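Local coordinates for suppressor of fused family protein (Neisseria gonorrhoeae, PDB 3K5J) that is of unknown function but resembles the N-terminal domain of human Suppressor of fused, and so may act through protein binding, at residues W52-S57 and P76-T81; F68-F73 and Y123-E128; F137-P142 and I168-I173; H11-K14 and D20-G23; G105-W108 and F114-F117. All blocks are in the same frame, centred on the assembly; numbering follows the deposited sequence.

Interaction 1 of 5, residues W52-S57 and P76-T81; sequences WVYVSS and PEHIET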
# COMPACT_ATOMS: atom_id res chain seq x y z
N TRP A 52 11.83 -2.64 -0.06
CA TRP A 52 11.37 -2.24 -1.38
C TRP A 52 10.01 -1.57 -1.18
O TRP A 52 9.19 -2.05 -0.40
CB TRP A 52 11.19 -3.47 -2.22
CG TRP A 52 12.47 -4.27 -2.37
CD1 TRP A 52 13.11 -5.03 -1.42
CD2 TRP A 52 13.27 -4.33 -3.53
NE1 TRP A 52 14.27 -5.56 -1.92
CE2 TRP A 52 14.38 -5.15 -3.23
CE3 TRP A 52 13.14 -3.79 -4.79
CZ2 TRP A 52 15.39 -5.41 -4.17
CZ3 TRP A 52 14.11 -4.06 -5.72
CH2 TRP A 52 15.22 -4.87 -5.40
N VAL A 53 9.77 -0.47 -1.87
CA VAL A 53 8.50 0.21 -1.77
C VAL A 53 7.82 0.24 -3.14
O VAL A 53 8.41 0.66 -4.12
CB VAL A 53 8.61 1.65 -1.22
CG1 VAL A 53 7.22 2.27 -1.00
CG2 VAL A 53 9.45 1.66 0.06
N TYR A 54 6.56 -0.20 -3.18
CA TYR A 54 5.74 -0.22 -4.38
C TYR A 54 4.57 0.74 -4.23
O TYR A 54 3.81 0.62 -3.26
CB TYR A 54 5.21 -1.62 -4.66
CG TYR A 54 6.25 -2.69 -5.03
CD1 TYR A 54 7.08 -3.25 -4.07
CD2 TYR A 54 6.47 -3.01 -6.36
CE1 TYR A 54 8.05 -4.17 -4.42
CE2 TYR A 54 7.43 -3.95 -6.72
CZ TYR A 54 8.21 -4.53 -5.73
OH TYR A 54 9.18 -5.45 -6.12
N VAL A 55 4.45 1.70 -5.17
CA VAL A 55 3.54 2.81 -5.03
C VAL A 55 2.62 2.89 -6.26
O VAL A 55 3.09 2.82 -7.39
CB VAL A 55 4.28 4.18 -4.88
CG1 VAL A 55 3.25 5.31 -4.61
CG2 VAL A 55 5.41 4.10 -3.82
N SER A 56 1.31 3.04 -6.05
CA SER A 56 0.39 3.24 -7.16
C SER A 56 0.49 4.63 -7.77
O SER A 56 0.81 5.59 -7.06
CB SER A 56 -1.03 2.96 -6.73
OG SER A 56 -1.56 3.93 -5.82
N SER A 57 0.09 4.74 -9.03
CA SER A 57 -0.01 6.04 -9.68
C SER A 57 -1.14 6.06 -10.70
O SER A 57 -1.06 5.41 -11.76
CB SER A 57 1.32 6.36 -10.39
OG SER A 57 1.30 7.67 -10.97
N PRO A 76 7.09 -9.23 -7.87
CA PRO A 76 6.03 -8.69 -8.70
C PRO A 76 4.64 -8.91 -8.12
O PRO A 76 3.65 -8.35 -8.62
CB PRO A 76 6.22 -9.44 -10.02
CG PRO A 76 6.79 -10.68 -9.62
CD PRO A 76 7.75 -10.36 -8.53
N GLU A 77 4.53 -9.67 -7.04
CA GLU A 77 3.25 -9.81 -6.36
C GLU A 77 2.61 -8.44 -6.08
O GLU A 77 1.39 -8.28 -6.15
CB GLU A 77 3.41 -10.62 -5.07
CG GLU A 77 3.72 -12.10 -5.33
CD GLU A 77 4.26 -12.81 -4.09
OE1 GLU A 77 5.36 -12.42 -3.63
OE2 GLU A 77 3.57 -13.74 -3.60
N HIS A 78 3.44 -7.48 -5.71
CA HIS A 78 2.89 -6.18 -5.34
C HIS A 78 2.39 -5.37 -6.53
O HIS A 78 1.46 -4.56 -6.40
CB HIS A 78 3.90 -5.39 -4.51
CG HIS A 78 4.33 -6.14 -3.29
ND1 HIS A 78 3.42 -6.77 -2.45
CD2 HIS A 78 5.56 -6.38 -2.77
CE1 HIS A 78 4.10 -7.35 -1.47
NE2 HIS A 78 5.40 -7.14 -1.64
N ILE A 79 3.01 -5.57 -7.69
CA ILE A 79 2.57 -4.96 -8.91
C ILE A 79 1.16 -5.50 -9.26
O ILE A 79 0.24 -4.73 -9.57
CB ILE A 79 3.56 -5.19 -10.09
CG1 ILE A 79 4.94 -4.66 -9.72
CG2 ILE A 79 3.06 -4.53 -11.33
CD1 ILE A 79 6.04 -5.09 -10.69
N GLU A 80 1.02 -6.82 -9.14
CA GLU A 80 -0.23 -7.51 -9.43
C GLU A 80 -1.33 -7.04 -8.46
O GLU A 80 -2.48 -6.74 -8.85
CB GLU A 80 0.00 -9.04 -9.29
CG GLU A 80 1.04 -9.66 -10.25
CD GLU A 80 1.73 -10.94 -9.74
OE1 GLU A 80 1.36 -11.51 -8.66
OE2 GLU A 80 2.71 -11.37 -10.45
N THR A 81 -0.99 -6.96 -7.18
CA THR A 81 -1.94 -6.53 -6.14
C THR A 81 -2.43 -5.12 -6.41
O THR A 81 -3.62 -4.84 -6.34
CB THR A 81 -1.27 -6.59 -4.74
OG1 THR A 81 -1.02 -7.97 -4.44
CG2 THR A 81 -2.11 -5.98 -3.67

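Interaction 2 of 5, residues F68-F73 and Y123-E128; sequences FIISPF and YPYGQE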
# COMPACT_ATOMS: atom_id res chain seq x y z
N PHE A 68 0.63 2.52 -1.08
CA PHE A 68 1.92 1.87 -1.21
C PHE A 68 2.08 0.70 -0.26
O PHE A 68 1.47 0.65 0.82
CB PHE A 68 3.10 2.87 -1.04
CG PHE A 68 3.20 3.49 0.29
CD1 PHE A 68 3.96 2.87 1.28
CD2 PHE A 68 2.60 4.69 0.57
CE1 PHE A 68 4.06 3.43 2.55
CE2 PHE A 68 2.72 5.25 1.83
CZ PHE A 68 3.43 4.62 2.83
N ILE A 69 2.94 -0.22 -0.67
CA ILE A 69 3.30 -1.44 0.07
C ILE A 69 4.80 -1.39 0.34
O ILE A 69 5.60 -1.11 -0.59
CB ILE A 69 2.97 -2.70 -0.75
CG1 ILE A 69 1.48 -2.81 -1.05
CG2 ILE A 69 3.49 -3.97 -0.05
CD1 ILE A 69 1.08 -3.72 -2.22
N ILE A 70 5.16 -1.66 1.60
CA ILE A 70 6.58 -1.76 2.00
C ILE A 70 6.91 -3.25 2.12
O ILE A 70 6.30 -3.96 2.90
CB ILE A 70 6.92 -1.01 3.32
CG1 ILE A 70 6.24 0.36 3.41
CG2 ILE A 70 8.44 -0.95 3.52
CD1 ILE A 70 6.43 1.05 4.77
N SER A 71 7.85 -3.72 1.30
CA SER A 71 8.11 -5.15 1.16
C SER A 71 9.52 -5.52 1.58
O SER A 71 10.48 -4.85 1.20
CB SER A 71 7.92 -5.59 -0.29
OG SER A 71 7.99 -6.99 -0.43
N PRO A 72 9.66 -6.64 2.31
CA PRO A 72 11.01 -7.06 2.69
C PRO A 72 11.90 -7.52 1.54
O PRO A 72 13.14 -7.56 1.68
CB PRO A 72 10.73 -8.20 3.71
CG PRO A 72 9.41 -8.70 3.39
CD PRO A 72 8.62 -7.50 2.91
N PHE A 73 11.29 -7.90 0.45
CA PHE A 73 12.01 -8.36 -0.73
C PHE A 73 11.29 -7.91 -2.00
O PHE A 73 10.11 -7.54 -1.99
CB PHE A 73 12.19 -9.90 -0.69
CG PHE A 73 10.89 -10.67 -0.42
CD1 PHE A 73 9.96 -10.90 -1.43
CD2 PHE A 73 10.64 -11.20 0.83
CE1 PHE A 73 8.78 -11.63 -1.18
CE2 PHE A 73 9.44 -11.89 1.10
CZ PHE A 73 8.55 -12.14 0.10
N TYR A 123 3.02 6.23 8.43
CA TYR A 123 3.82 6.44 9.64
C TYR A 123 5.33 6.26 9.47
O TYR A 123 6.10 7.00 10.07
CB TYR A 123 3.29 5.56 10.78
CG TYR A 123 1.87 5.87 11.19
CD1 TYR A 123 1.53 7.11 11.67
CD2 TYR A 123 0.85 4.94 11.02
CE1 TYR A 123 0.22 7.38 12.06
CE2 TYR A 123 -0.45 5.20 11.40
CZ TYR A 123 -0.78 6.43 11.90
OH TYR A 123 -2.09 6.67 12.24
N PRO A 124 5.79 5.31 8.61
CA PRO A 124 7.26 5.16 8.48
C PRO A 124 7.98 6.33 7.84
O PRO A 124 9.20 6.50 8.01
CB PRO A 124 7.41 3.89 7.61
CG PRO A 124 6.15 3.12 7.92
CD PRO A 124 5.09 4.16 7.99
N TYR A 125 7.21 7.15 7.11
CA TYR A 125 7.74 8.17 6.24
C TYR A 125 7.35 9.62 6.55
O TYR A 125 8.14 10.54 6.32
CB TYR A 125 7.41 7.81 4.79
CG TYR A 125 7.94 6.46 4.41
CD1 TYR A 125 9.28 6.15 4.60
CD2 TYR A 125 7.12 5.48 3.87
CE1 TYR A 125 9.79 4.90 4.30
CE2 TYR A 125 7.62 4.23 3.54
CZ TYR A 125 8.96 3.94 3.72
OH TYR A 125 9.40 2.66 3.40
N GLY A 126 6.15 9.81 7.07
CA GLY A 126 5.71 11.14 7.50
C GLY A 126 5.08 12.01 6.42
O GLY A 126 4.83 11.59 5.29
N GLN A 127 4.84 13.27 6.80
CA GLN A 127 4.04 14.16 6.03
C GLN A 127 4.65 14.53 4.69
O GLN A 127 3.91 14.80 3.74
CB GLN A 127 3.78 15.44 6.81
CG GLN A 127 2.70 16.33 6.18
CD GLN A 127 2.55 17.61 6.93
OE1 GLN A 127 3.43 18.47 6.87
NE2 GLN A 127 1.47 17.72 7.69
N GLU A 128 5.98 14.51 4.58
CA GLU A 128 6.61 14.84 3.29
C GLU A 128 6.21 13.85 2.19
O GLU A 128 6.12 14.22 1.03
CB GLU A 128 8.14 14.88 3.38
CG GLU A 128 8.84 15.42 2.11
CD GLU A 128 10.35 15.46 2.24
OE1 GLU A 128 10.88 15.08 3.29
OE2 GLU A 128 10.98 15.86 1.26

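Interaction 3 of 5, residues F137-P142 and I168-I173; sequences FFWLLP and IDYLDI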
# COMPACT_ATOMS: atom_id res chain seq x y z
N PHE A 137 -0.86 9.98 0.05
CA PHE A 137 -0.24 8.65 -0.10
C PHE A 137 -0.45 7.86 1.18
O PHE A 137 0.07 8.22 2.24
CB PHE A 137 1.25 8.80 -0.40
CG PHE A 137 1.48 9.30 -1.82
CD1 PHE A 137 1.32 10.64 -2.15
CD2 PHE A 137 1.82 8.40 -2.81
CE1 PHE A 137 1.39 11.05 -3.45
CE2 PHE A 137 1.93 8.83 -4.13
CZ PHE A 137 1.74 10.16 -4.43
N PHE A 138 -1.27 6.83 1.06
CA PHE A 138 -1.63 5.97 2.18
C PHE A 138 -0.89 4.64 2.13
O PHE A 138 -0.63 4.09 1.07
CB PHE A 138 -3.17 5.72 2.25
CG PHE A 138 -4.00 6.94 2.51
CD1 PHE A 138 -3.50 8.07 3.11
CD2 PHE A 138 -5.30 6.97 2.05
CE1 PHE A 138 -4.32 9.15 3.35
CE2 PHE A 138 -6.11 8.08 2.26
CZ PHE A 138 -5.60 9.17 2.90
N TRP A 139 -0.63 4.11 3.32
CA TRP A 139 0.11 2.86 3.53
C TRP A 139 -0.82 1.67 3.64
O TRP A 139 -1.77 1.67 4.42
CB TRP A 139 0.90 3.03 4.82
CG TRP A 139 1.72 1.91 5.26
CD1 TRP A 139 2.31 0.97 4.49
CD2 TRP A 139 2.19 1.68 6.58
NE1 TRP A 139 3.09 0.13 5.24
CE2 TRP A 139 3.03 0.56 6.54
CE3 TRP A 139 1.96 2.30 7.81
CZ2 TRP A 139 3.68 0.07 7.67
CZ3 TRP A 139 2.57 1.81 8.94
CH2 TRP A 139 3.42 0.71 8.86
N LEU A 140 -0.59 0.68 2.80
CA LEU A 140 -1.24 -0.62 2.89
C LEU A 140 -0.45 -1.50 3.90
O LEU A 140 0.53 -2.15 3.53
CB LEU A 140 -1.31 -1.26 1.51
CG LEU A 140 -2.19 -0.57 0.48
CD1 LEU A 140 -2.02 -1.14 -0.89
CD2 LEU A 140 -3.64 -0.54 0.93
N LEU A 141 -0.90 -1.50 5.14
CA LEU A 141 -0.21 -2.19 6.23
C LEU A 141 -0.77 -3.62 6.34
O LEU A 141 -1.97 -3.78 6.60
CB LEU A 141 -0.47 -1.43 7.53
CG LEU A 141 -0.11 -2.14 8.84
CD1 LEU A 141 1.36 -2.57 8.84
CD2 LEU A 141 -0.46 -1.23 10.02
N PRO A 142 0.05 -4.67 6.14
CA PRO A 142 -0.51 -6.02 6.31
C PRO A 142 -0.93 -6.31 7.74
O PRO A 142 -0.21 -5.96 8.68
CB PRO A 142 0.64 -6.95 5.89
CG PRO A 142 1.65 -6.09 5.22
CD PRO A 142 1.47 -4.69 5.75
N ILE A 168 4.98 -3.24 16.09
CA ILE A 168 4.91 -4.28 15.07
C ILE A 168 5.99 -4.18 14.00
O ILE A 168 6.32 -3.08 13.47
CB ILE A 168 3.56 -4.42 14.43
CG1 ILE A 168 3.14 -3.12 13.75
CG2 ILE A 168 2.50 -4.91 15.48
CD1 ILE A 168 1.96 -3.31 12.81
N ASP A 169 6.54 -5.33 13.66
CA ASP A 169 7.49 -5.39 12.54
C ASP A 169 6.70 -5.75 11.32
O ASP A 169 6.48 -6.91 11.01
CB ASP A 169 8.58 -6.39 12.79
CG ASP A 169 9.61 -6.44 11.66
OD1 ASP A 169 9.49 -5.69 10.66
OD2 ASP A 169 10.56 -7.19 11.81
N TYR A 170 6.37 -4.70 10.58
CA TYR A 170 5.59 -4.85 9.39
C TYR A 170 6.31 -5.50 8.20
O TYR A 170 5.69 -5.88 7.21
CB TYR A 170 4.96 -3.51 8.98
CG TYR A 170 5.96 -2.40 8.87
CD1 TYR A 170 6.71 -2.22 7.71
CD2 TYR A 170 6.13 -1.51 9.89
CE1 TYR A 170 7.64 -1.21 7.61
CE2 TYR A 170 7.06 -0.49 9.80
CZ TYR A 170 7.80 -0.34 8.65
OH TYR A 170 8.74 0.67 8.57
N LEU A 171 7.63 -5.67 8.31
CA LEU A 171 8.40 -6.40 7.33
C LEU A 171 8.52 -7.88 7.60
O LEU A 171 9.03 -8.59 6.76
CB LEU A 171 9.79 -5.80 7.15
CG LEU A 171 9.79 -4.34 6.69
CD1 LEU A 171 11.27 -3.81 6.70
CD2 LEU A 171 9.15 -4.18 5.34
N ASP A 172 8.00 -8.33 8.74
CA ASP A 172 8.07 -9.74 9.12
C ASP A 172 6.78 -10.42 8.63
O ASP A 172 5.71 -10.13 9.16
CB ASP A 172 8.23 -9.83 10.65
CG ASP A 172 8.19 -11.24 11.16
OD1 ASP A 172 8.18 -12.18 10.35
OD2 ASP A 172 8.27 -11.36 12.44
N ILE A 173 6.92 -11.30 7.64
CA ILE A 173 5.80 -12.01 7.06
C ILE A 173 5.09 -12.97 8.03
O ILE A 173 3.96 -13.41 7.75
CB ILE A 173 6.13 -12.75 5.74
CG1 ILE A 173 7.09 -13.91 5.97
CG2 ILE A 173 6.72 -11.77 4.72
CD1 ILE A 173 7.26 -14.84 4.78

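Interaction 4 of 5, residues H11-K14 and D20-G23; sequences HLQK and DIKG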
# COMPACT_ATOMS: atom_id res chain seq x y z
N HIS A 11 7.42 13.38 -6.92
CA HIS A 11 7.13 13.38 -5.49
C HIS A 11 7.93 12.29 -4.78
O HIS A 11 8.59 12.51 -3.76
CB HIS A 11 5.62 13.21 -5.28
CG HIS A 11 5.22 13.16 -3.84
ND1 HIS A 11 5.35 14.22 -2.98
CD2 HIS A 11 4.68 12.14 -3.12
CE1 HIS A 11 4.88 13.87 -1.79
NE2 HIS A 11 4.47 12.61 -1.85
N LEU A 12 7.92 11.09 -5.35
CA LEU A 12 8.65 9.98 -4.76
C LEU A 12 10.16 10.18 -4.84
O LEU A 12 10.88 9.88 -3.90
CB LEU A 12 8.26 8.65 -5.42
CG LEU A 12 6.79 8.26 -5.44
CD1 LEU A 12 6.55 6.98 -6.23
CD2 LEU A 12 6.22 8.21 -4.01
N GLN A 13 10.62 10.70 -5.97
CA GLN A 13 12.06 10.91 -6.18
C GLN A 13 12.61 11.98 -5.22
O GLN A 13 13.77 11.87 -4.74
CB GLN A 13 12.35 11.26 -7.64
CG GLN A 13 13.80 11.21 -7.99
CD GLN A 13 14.41 9.81 -7.86
OE1 GLN A 13 14.32 9.02 -8.82
NE2 GLN A 13 15.06 9.48 -6.70
N LYS A 14 11.81 13.00 -4.94
CA LYS A 14 12.14 14.08 -3.98
C LYS A 14 12.25 13.53 -2.57
O LYS A 14 13.13 13.93 -1.78
CB LYS A 14 11.08 15.19 -4.04
CG LYS A 14 11.26 16.32 -3.03
CD LYS A 14 10.03 17.20 -2.96
CE LYS A 14 9.98 17.92 -1.63
NZ LYS A 14 11.20 18.73 -1.44
N ASP A 20 17.12 4.83 -6.66
CA ASP A 20 16.60 4.58 -7.99
C ASP A 20 15.12 4.14 -7.85
O ASP A 20 14.77 3.42 -6.92
CB ASP A 20 17.41 3.50 -8.70
CG ASP A 20 18.87 3.93 -8.93
OD1 ASP A 20 19.09 5.12 -9.28
OD2 ASP A 20 19.76 3.08 -8.74
N ILE A 21 14.31 4.59 -8.80
CA ILE A 21 12.90 4.29 -8.88
C ILE A 21 12.58 3.82 -10.28
O ILE A 21 12.93 4.48 -11.29
CB ILE A 21 12.04 5.51 -8.50
CG1 ILE A 21 12.43 6.05 -7.12
CG2 ILE A 21 10.50 5.16 -8.65
CD1 ILE A 21 11.67 7.31 -6.67
N LYS A 22 11.93 2.67 -10.38
CA LYS A 22 11.54 2.05 -11.65
C LYS A 22 10.03 2.16 -11.81
O LYS A 22 9.29 1.94 -10.87
CB LYS A 22 11.91 0.55 -11.70
CG LYS A 22 11.47 -0.19 -12.99
CD LYS A 22 12.01 -1.63 -13.09
CE LYS A 22 11.73 -2.26 -14.44
NZ LYS A 22 12.30 -3.63 -14.57
N GLY A 23 9.58 2.47 -13.01
CA GLY A 23 8.17 2.54 -13.34
C GLY A 23 7.74 1.38 -14.19
O GLY A 23 8.48 0.92 -15.07
O HOH W 1 15.40 6.98 -10.10

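Interaction 5 of 5, residues G105-W108 and F114-F117; sequences GRPW and FRHF. With SO4 (sulfate ion), chain E.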
# COMPACT_ATOMS: atom_id res chain seq x y z
N GLY A 105 -7.43 -11.17 -1.17
CA GLY A 105 -7.94 -12.39 -1.82
C GLY A 105 -6.92 -13.51 -1.91
O GLY A 105 -7.17 -14.54 -2.56
N ARG A 106 -5.77 -13.29 -1.27
CA ARG A 106 -4.65 -14.18 -1.22
C ARG A 106 -3.64 -13.57 -0.25
O ARG A 106 -3.77 -12.40 0.11
CB ARG A 106 -4.04 -14.36 -2.60
CG ARG A 106 -3.37 -13.15 -3.13
CD ARG A 106 -2.84 -13.46 -4.52
NE ARG A 106 -1.98 -12.39 -4.99
CZ ARG A 106 -1.52 -12.29 -6.22
NH1 ARG A 106 -1.92 -13.21 -7.16
NH2 ARG A 106 -0.71 -11.25 -6.50
N PRO A 107 -2.61 -14.32 0.16
CA PRO A 107 -1.58 -13.73 0.98
C PRO A 107 -0.87 -12.59 0.28
O PRO A 107 -0.61 -12.66 -0.93
CB PRO A 107 -0.63 -14.88 1.25
CG PRO A 107 -1.51 -16.09 1.12
CD PRO A 107 -2.40 -15.77 -0.02
N TRP A 108 -0.48 -11.57 1.03
CA TRP A 108 0.15 -10.39 0.39
C TRP A 108 1.46 -10.76 -0.32
O TRP A 108 1.78 -10.19 -1.35
CB TRP A 108 0.36 -9.25 1.39
CG TRP A 108 1.39 -9.43 2.43
CD1 TRP A 108 1.43 -10.39 3.42
CD2 TRP A 108 2.54 -8.58 2.67
NE1 TRP A 108 2.52 -10.19 4.23
CE2 TRP A 108 3.21 -9.08 3.80
CE3 TRP A 108 3.04 -7.43 2.05
CZ2 TRP A 108 4.39 -8.49 4.29
CZ3 TRP A 108 4.16 -6.83 2.54
CH2 TRP A 108 4.86 -7.38 3.62
N PHE A 114 -0.89 -13.39 5.93
CA PHE A 114 -1.67 -12.14 6.02
C PHE A 114 -2.31 -11.87 4.66
O PHE A 114 -1.61 -11.80 3.64
CB PHE A 114 -0.80 -10.97 6.48
CG PHE A 114 0.08 -11.28 7.66
CD1 PHE A 114 -0.26 -12.23 8.63
CD2 PHE A 114 1.24 -10.58 7.84
CE1 PHE A 114 0.60 -12.50 9.69
CE2 PHE A 114 2.07 -10.83 8.93
CZ PHE A 114 1.74 -11.81 9.84
N ARG A 115 -3.64 -11.74 4.66
CA ARG A 115 -4.44 -11.60 3.45
C ARG A 115 -5.20 -10.29 3.38
O ARG A 115 -6.04 -10.11 2.50
CB ARG A 115 -5.50 -12.72 3.42
CG ARG A 115 -4.94 -14.11 3.58
CD ARG A 115 -6.11 -15.13 3.74
NE ARG A 115 -6.84 -15.32 2.48
CZ ARG A 115 -6.45 -16.13 1.51
NH1 ARG A 115 -5.41 -16.93 1.64
NH2 ARG A 115 -7.19 -16.20 0.43
N HIS A 116 -4.94 -9.38 4.32
CA HIS A 116 -5.59 -8.08 4.37
C HIS A 116 -4.57 -6.98 4.59
O HIS A 116 -3.60 -7.17 5.31
CB HIS A 116 -6.62 -8.00 5.51
CG HIS A 116 -7.70 -9.02 5.44
ND1 HIS A 116 -7.51 -10.29 5.92
CD2 HIS A 116 -8.97 -8.96 4.95
CE1 HIS A 116 -8.63 -10.98 5.74
NE2 HIS A 116 -9.53 -10.20 5.15
N PHE A 117 -4.91 -5.80 4.10
CA PHE A 117 -4.24 -4.55 4.47
C PHE A 117 -5.20 -3.68 5.25
O PHE A 117 -6.38 -3.70 5.00
CB PHE A 117 -3.84 -3.75 3.23
CG PHE A 117 -2.85 -4.42 2.29
CD1 PHE A 117 -1.57 -4.80 2.71
CD2 PHE A 117 -3.16 -4.55 0.94
CE1 PHE A 117 -0.66 -5.33 1.84
CE2 PHE A 117 -2.25 -5.10 0.06
CZ PHE A 117 -1.00 -5.49 0.51
S SO4 E . -13.62 -9.04 4.00
O1 SO4 E . -14.07 -10.27 4.69
O2 SO4 E . -14.63 -8.05 4.34
O3 SO4 E . -12.29 -8.66 4.57
O4 SO4 E . -13.64 -9.27 2.55
O HOH W 2 -7.79 -17.03 -2.54

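Interaction 1 of 5, residues W52-S57 and P76-T81
The hydroxyl of Y54, whose ring packs on H78 and I79, is gripped by two outside groups, Q42 NE2 and the backbone N of T75, so the far end of the ring is tied down. One face of that ring carries H78 CB, 3.6 Å from Y54 CG. Because H78 CB stands 3.9 Å from the centroid of the Y54 ring and 21° off its normal, the contact qualifies as CH-pi, displaced toward the rim. The imidazole meets the phenol obliquely, the planes inclined by 59°, with H78 CD2 3.7 Å from Y54 CE1. Beyond this, H78 NE2 is hydrogen-bonded to S71 OG on the adjacent strand, a bond that would limit rotation of the ring. I79 comes in obliquely, with I79 CG1 4.0 Å from Y54 CE2. Within the helix, T81 OG1 and T81 N approach E77 O from opposite faces of its carbonyl plane, the hydroxyl at 3.0 Å. No hydrogen bond crosses between the segments, so side-chain packing joins them. Laying the N-terminal part of helix 77-91 against strand 52-57 in this way is typical of an alpha/beta layer, with a helix packed over one face of a mixed sheet.

Interaction 2 of 5, residues F68-F73 and Y123-E128
I70, F68, P124 and Y125 form the contact; no hydrogen bond crosses it, and the meetings are van der Waals contacts. I70 CD1 does most of the isoleucine's touching: it lies 3.6 Å from Y125 CE2 and 3.8 Å from P124 CG, while I70 CG2 comes within 3.7 Å of Y125 OH. The I70 and Y125 side chains approach from opposite directions, and the isoleucine tip meets the CE2-OH side of the phenol obliquely. P124 CB lies over the centre of the Y125 ring, so the two loop residues pack on each other as well as on I70. The aromatic pair is oblique: F68 CE1 sits at the edge of the Y125 ring, 3.8 Å from Y125 CE2, the planes inclined by 53° and the centroids 5.8 Å apart. F68 reaches this position with CG between its backbone N and carbonyl carbon (chi1 64°). Within one segment, S71 OG donates to F73 O over 2.7 Å, on a lone pair, linking the strand end to the loop that follows. Around this, the F68 ring and P124 meet W139 of strand 135-143, Y125 pairs edge-to-face with W16, and residues 123-126 lie in the loop just before helix 127-130.

Interaction 3 of 5, residues F137-P142 and I168-I173
W139 drives the edge of its indole into the face of Y170, and the torsions of both residues explain the meeting. W139 CG lies opposite its backbone N (chi1 179°), which extends the indole from the strand toward the loop. Y170 takes the less common rotamer, with CG lodged between its N and carbonyl carbon (chi1 52°), presenting its ring broadside. The pair is T-shaped (edge-to-face): the planes stand at 83°, the centroid of the six-membered W139 ring is 4.9 Å from that of Y170, and W139 CZ2 is 3.6 Å from Y170 CG, offset toward the rim of the phenol. L141, whose CG is also anti to its N, turns at chi2 to send CD1 to Y170 CB at 3.7 Å and meets I168 CD1 tip to tip at 4.1 Å, while L141 CB lies over a face of the W139 indole. L171 N meets D169 OD1 at 3.0 Å from above the carboxylate plane, forming an Asx turn, and D172 N to D169 O, 3.1 Å, closes a type I turn. Strand 135-143 runs between strands 65-71 and 116-120, with F163 of helix 156-166 touching both L141 and I168 and P124 touching both aromatic rings.

Interaction 4 of 5, residues H11-K14 and D20-G23
The carboxamide of Q13 is the flat group of this contact, and one of its faces carries the methyl tip of I21. I21 CD1 is nearly equidistant from three amide atoms, 3.8 Å from Q13 OE1, 3.9 Å from Q13 CD and 4.0 Å from Q13 NE2, a pattern that places the methyl above the plane rather than at its rim. The polar ends of the amide are engaged elsewhere. Q13 NE2 is hydrogen-bonded to the backbone O of H19, and Q13 OE1 accepts from a water at 2.6 Å. The same water accepts from I21 N, at 2.9 Å, and so bridges helix and strand where no direct hydrogen bond joins them. Q13 gets there by a bend: CG is anti to the backbone N (chi1 -168°), then chi2 of 64° bends the chain, so that it slides past I21 running in the opposite direction. The tip of I21 also presses on the helix backbone, with CD1 3.6 Å from Q13 N, and it meets L12 CB at 3.9 Å. F41 of strand 39-43 touches both L12 and I21, which extends this apolar cluster to the neighbouring strand. Strand 21-24 pairs with strand 39-43, and helix 2-15 precedes strand 21-24 across a short connection. The contact thus shows an N-terminal helix packed against the edge strand that follows it in the chain.

Interaction 5 of 5, residues G105-W108 and F114-F117
R115 wraps over the backbone of 105-107, and its side chain can be followed atom by atom. R115 CB begins 3.7 Å from R106 O, and R115 CG stays 4.0 Å from it. Further out the chain bends at chi3 (72°), which turns the guanidinium back so that one of its faces lies over R106 CA, 3.8 Å from R115 CZ. At the tip the two nitrogens part. R115 NH1 lies against the P107 ring, 3.6 Å from P107 CD. R115 NH2 is near G105 O, but the angle is poor and no direct bond is made; instead a water at the guanidinium edge donates to G105 O at 2.6 Å and accepts a weak bond from R115 NH2. The firm polar link is in the backbone: W108 N donates to F114 O at 2.9 Å (N-H...O angle 156°), and P107 CA adds a CA-H...O contact to the same oxygen. Beside it, W108 CD1 packs 3.8 Å from F114 CB, the two rings nearly parallel (8°) but meeting rim to rim without stacking, while F117 closes on W108 CB. H116 turns from the contact and gives a weak bond to a sulfate, probably from the crystallisation liquor, which R148 and N103 also hold. R106 is salt-bridged to E80 of helix 77-91. Since strands 101-103 and 116-120 pair antiparallel and R115 bonds by backbone to I104, these residues belong to a beta hairpin with a long connecting loop, folded back on its own base.

From the N terminus, interaction 4 closes first, a short loop that ties helix 2-15 to strand 21-24. Interaction 1 then joins strand 52-57 to helix 77-91. Interaction 2 opens inside that span, at 68-73, and closes only at 123-128, so the two cross; backbone bonds between W52 and S71 and between Y54 and I69 pair their strands. Interaction 5, at 105-108 and 114-117, is nested within the loop of interaction 2 and reaches interaction 1 where H78 packs on W108 and T81 on F117. Interaction 3 closes last, fixing the segment after helix 156-166 onto strand 135-143. All five reach one mixed sheet, with interactions 4 and 5 about 26 Å apart between centres.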